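Local coordinates for major pilin backbone protein T-antigen, T13 (Streptococcus pyogenes, PDB 6BBT) that forms the backbone subunit of the pilus on the streptococcal surface, where it is the serotyping T-antigen, and probably polymerises into the shaft, at residues 178-183 with 232-237. Sequence-based numbering, arbitrary orientation.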
ATOM      1  N   PHE A 178      11.069   1.339  29.219  1.00 21.15           N
ATOM      2  CA  PHE A 178      10.632   0.510  28.104  1.00 19.35           C
ATOM      3  C   PHE A 178      11.532   0.700  26.896  1.00 18.68           C
ATOM      4  O   PHE A 178      12.128   1.773  26.703  1.00 17.23           O
ATOM      5  CB  PHE A 178       9.234   0.925  27.682  1.00 18.82           C
ATOM      6  CG  PHE A 178       8.184   0.568  28.671  1.00 19.71           C
ATOM      7  CD1 PHE A 178       7.882   1.420  29.726  1.00 20.16           C
ATOM      8  CD2 PHE A 178       7.504  -0.634  28.565  1.00 20.34           C
ATOM      9  CE1 PHE A 178       6.910   1.078  30.652  1.00 20.44           C
ATOM     10  CE2 PHE A 178       6.528  -0.975  29.487  1.00 20.81           C
ATOM     11  CZ  PHE A 178       6.232  -0.115  30.530  1.00 20.70           C
ATOM     12  N   THR A 179      11.544  -0.325  26.046  1.00 18.23           N
ATOM     13  CA  THR A 179      12.245  -0.301  24.771  1.00 17.85           C
ATOM     14  C   THR A 179      11.287  -0.834  23.709  1.00 17.19           C
ATOM     15  O   THR A 179      10.732  -1.905  23.872  1.00 17.25           O
ATOM     16  CB  THR A 179      13.524  -1.165  24.823  1.00 18.25           C
ATOM     17  OG1 THR A 179      14.394  -0.673  25.851  1.00 18.92           O
ATOM     18  CG2 THR A 179      14.282  -1.097  23.519  1.00 19.34           C
ATOM     19  N   LEU A 180      11.088  -0.063  22.645  1.00 16.52           N
ATOM     20  CA  LEU A 180      10.315  -0.471  21.503  1.00 16.32           C
ATOM     21  C   LEU A 180      11.220  -0.477  20.284  1.00 16.70           C
ATOM     22  O   LEU A 180      12.031   0.435  20.099  1.00 15.79           O
ATOM     23  CB  LEU A 180       9.174   0.508  21.294  1.00 16.43           C
ATOM     24  CG  LEU A 180       8.257   0.325  20.096  1.00 16.46           C
ATOM     25  CD1 LEU A 180       7.340  -0.881  20.253  1.00 17.24           C
ATOM     26  CD2 LEU A 180       7.466   1.600  19.907  1.00 17.35           C
ATOM     27  N   ILE A 181      11.060  -1.497  19.446  1.00 16.76           N
ATOM     28  CA  ILE A 181      11.705  -1.525  18.151  1.00 17.81           C
ATOM     29  C   ILE A 181      10.645  -1.902  17.116  1.00 16.87           C
ATOM     30  O   ILE A 181       9.843  -2.810  17.332  1.00 16.69           O
ATOM     31  CB  ILE A 181      12.950  -2.449  18.135  1.00 19.94           C
ATOM     32  CG1 ILE A 181      13.570  -2.523  16.743  1.00 20.95           C
ATOM     33  CG2 ILE A 181      12.605  -3.838  18.598  1.00 21.55           C
ATOM     34  CD1 ILE A 181      15.019  -2.982  16.782  1.00 22.89           C
ATOM     35  N   LEU A 182      10.582  -1.123  16.043  1.00 15.61           N
ATOM     36  CA  LEU A 182       9.762  -1.449  14.897  1.00 14.98           C
ATOM     37  C   LEU A 182      10.726  -2.069  13.899  1.00 15.38           C
ATOM     38  O   LEU A 182      11.687  -1.418  13.496  1.00 14.63           O
ATOM     39  CB  LEU A 182       9.131  -0.188  14.330  1.00 14.41           C
ATOM     40  CG  LEU A 182       8.329   0.706  15.266  1.00 14.42           C
ATOM     41  CD1 LEU A 182       7.747   1.834  14.454  1.00 15.03           C
ATOM     42  CD2 LEU A 182       7.220  -0.044  15.977  1.00 14.15           C
ATOM     43  N   GLU A 183      10.520  -3.328  13.531  1.00 15.63           N
ATOM     44  CA  GLU A 183      11.465  -3.996  12.627  1.00 17.30           C
ATOM     45  C   GLU A 183      11.120  -3.596  11.215  1.00 16.89           C
ATOM     46  O   GLU A 183       9.946  -3.492  10.878  1.00 17.83           O
ATOM     47  CB  GLU A 183      11.391  -5.523  12.718  1.00 18.88           C
ATOM     48  CG  GLU A 183      11.524  -6.111  14.100  1.00 21.08           C
ATOM     49  CD  GLU A 183      12.920  -6.059  14.666  1.00 23.58           C
ATOM     50  OE1 GLU A 183      13.065  -6.510  15.818  1.00 28.60           O
ATOM     51  OE2 GLU A 183      13.865  -5.595  13.980  1.00 26.12           O
ATOM     52  N   TYR A 232       6.903  -5.545  15.605  1.00 16.93           N
ATOM     53  CA  TYR A 232       7.530  -4.801  16.689  1.00 16.79           C
ATOM     54  C   TYR A 232       7.782  -5.692  17.894  1.00 17.42           C
ATOM     55  O   TYR A 232       7.149  -6.728  18.047  1.00 16.84           O
ATOM     56  CB  TYR A 232       6.670  -3.607  17.117  1.00 16.51           C
ATOM     57  CG  TYR A 232       5.312  -3.957  17.684  1.00 16.73           C
ATOM     58  CD1 TYR A 232       5.146  -4.247  19.040  1.00 17.19           C
ATOM     59  CD2 TYR A 232       4.180  -4.003  16.863  1.00 17.00           C
ATOM     60  CE1 TYR A 232       3.897  -4.563  19.567  1.00 16.56           C
ATOM     61  CE2 TYR A 232       2.933  -4.319  17.379  1.00 17.04           C
ATOM     62  CZ  TYR A 232       2.799  -4.603  18.726  1.00 17.25           C
ATOM     63  OH  TYR A 232       1.557  -4.908  19.243  1.00 19.08           O
ATOM     64  N   LYS A 233       8.705  -5.277  18.750  1.00 17.67           N
ATOM     65  CA  LYS A 233       8.808  -5.890  20.049  1.00 19.08           C
ATOM     66  C   LYS A 233       8.983  -4.837  21.136  1.00 17.62           C
ATOM     67  O   LYS A 233       9.640  -3.805  20.933  1.00 15.40           O
ATOM     68  CB  LYS A 233       9.884  -6.961  20.095  1.00 22.68           C
ATOM     69  CG  LYS A 233      11.283  -6.480  19.936  1.00 25.53           C
ATOM     70  CD  LYS A 233      12.288  -7.596  20.220  1.00 28.89           C
ATOM     71  CE  LYS A 233      12.379  -8.588  19.075  1.00 30.50           C
ATOM     72  NZ  LYS A 233      13.712  -9.267  19.055  1.00 32.70           N
ATOM     73  N   LEU A 234       8.337  -5.102  22.264  1.00 17.09           N
ATOM     74  CA  LEU A 234       8.345  -4.210  23.416  1.00 17.64           C
ATOM     75  C   LEU A 234       8.950  -4.971  24.574  1.00 18.39           C
ATOM     76  O   LEU A 234       8.587  -6.110  24.821  1.00 18.18           O
ATOM     77  CB  LEU A 234       6.926  -3.778  23.771  1.00 17.85           C
ATOM     78  CG  LEU A 234       6.787  -2.842  24.983  1.00 18.21           C
ATOM     79  CD1 LEU A 234       7.425  -1.489  24.703  1.00 18.13           C
ATOM     80  CD2 LEU A 234       5.321  -2.701  25.373  1.00 18.17           C
ATOM     81  N   THR A 235       9.887  -4.347  25.270  1.00 18.97           N
ATOM     82  CA  THR A 235      10.410  -4.896  26.512  1.00 19.11           C
ATOM     83  C   THR A 235      10.333  -3.838  27.600  1.00 19.17           C
ATOM     84  O   THR A 235      10.166  -2.648  27.313  1.00 17.07           O
ATOM     85  CB  THR A 235      11.871  -5.334  26.361  1.00 19.62           C
ATOM     86  OG1 THR A 235      12.649  -4.219  25.953  1.00 19.35           O
ATOM     87  CG2 THR A 235      12.020  -6.414  25.336  1.00 20.31           C
ATOM     88  N   GLU A 236      10.426  -4.287  28.843  1.00 19.95           N
ATOM     89  CA  GLU A 236      10.523  -3.394  29.996  1.00 21.25           C
ATOM     90  C   GLU A 236      11.711  -3.850  30.802  1.00 21.69           C
ATOM     91  O   GLU A 236      11.852  -5.026  31.075  1.00 23.29           O
ATOM     92  CB  GLU A 236       9.254  -3.446  30.869  1.00 22.38           C
ATOM     93  CG  GLU A 236       9.177  -2.338  31.938  1.00 23.71           C
ATOM     94  CD  GLU A 236       8.128  -2.605  33.015  1.00 24.92           C
ATOM     95  OE1 GLU A 236       6.996  -2.093  32.896  1.00 28.43           O
ATOM     96  OE2 GLU A 236       8.431  -3.326  33.989  1.00 24.02           O
ATOM     97  N   ASP A 237      12.561  -2.928  31.219  1.00 24.23           N
ATOM     98  CA  ASP A 237      13.640  -3.278  32.139  1.00 25.97           C
ATOM     99  C   ASP A 237      13.094  -3.881  33.440  1.00 26.73           C
ATOM    100  O   ASP A 237      12.004  -3.505  33.910  1.00 24.76           O
ATOM    101  CB  ASP A 237      14.503  -2.061  32.447  1.00 27.96           C
ATOM    102  CG  ASP A 237      15.267  -1.564  31.235  1.00 29.26           C
ATOM    103  OD1 ASP A 237      15.317  -2.284  30.224  1.00 30.00           O
ATOM    104  OD2 ASP A 237      15.824  -0.458  31.297  1.00 32.38           O
TER
HETATM  105  O   HOH W   1      12.156  -4.200  22.546  1.00 23.38           O
HETATM  106  O   HOH W   2      13.437  -1.661  28.202  1.00 31.91           O
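Glu236 sets its CG over one face of the Phe178 ring, offset toward the rim, 4.0 Å from the ring centroid and 16° off the normal, a CH-pi contact. With CG anti to the backbone N (chi1 -169°) and the chain extended beyond it, Glu236 OE1 is carried to 3.2 Å from Phe178 CZ. The carboxylate and ring planes are nearly perpendicular, at 82°, and the carboxylate oxygens reach Thr244 and, weakly, Lys163. The Phe213 ring meets that of Phe178 with the planes nearly parallel. On the same side of the sheet Leu234 CD1 lies 4.0 Å from Phe178 CD2, and Leu182 CD2 meets Tyr232 CB at 3.8 Å. Tyr232 CD1 meets Leu180 CD1 obliquely, and the phenol OH bonds to Asp271.

Thr179, Ile181, Lys233 and Thr235 occupy the other side, where Ile181 and Lys233 run side by side. A water accepts from Thr179 OG1 at 2.7 Å and donates to Asp237 OD1 at 2.8 Å, linking Thr179, inside the paired region, to Asp237, just past the end of strand 231-236; Lys212 also bonds to Thr179 OG1.

Two reciprocal backbone pairs, Thr179 with Thr235 and Ile181 with Lys233, fix the antiparallel register, Thr235 N to Thr179 O being 2.9 Å. Phe178, Leu234 and Glu236 all touch Val275 of strand 271-279, so this central strand pair of a four-stranded antiparallel sheet packs face to face on a second sheet, characteristic of a beta-sandwich pilin domain.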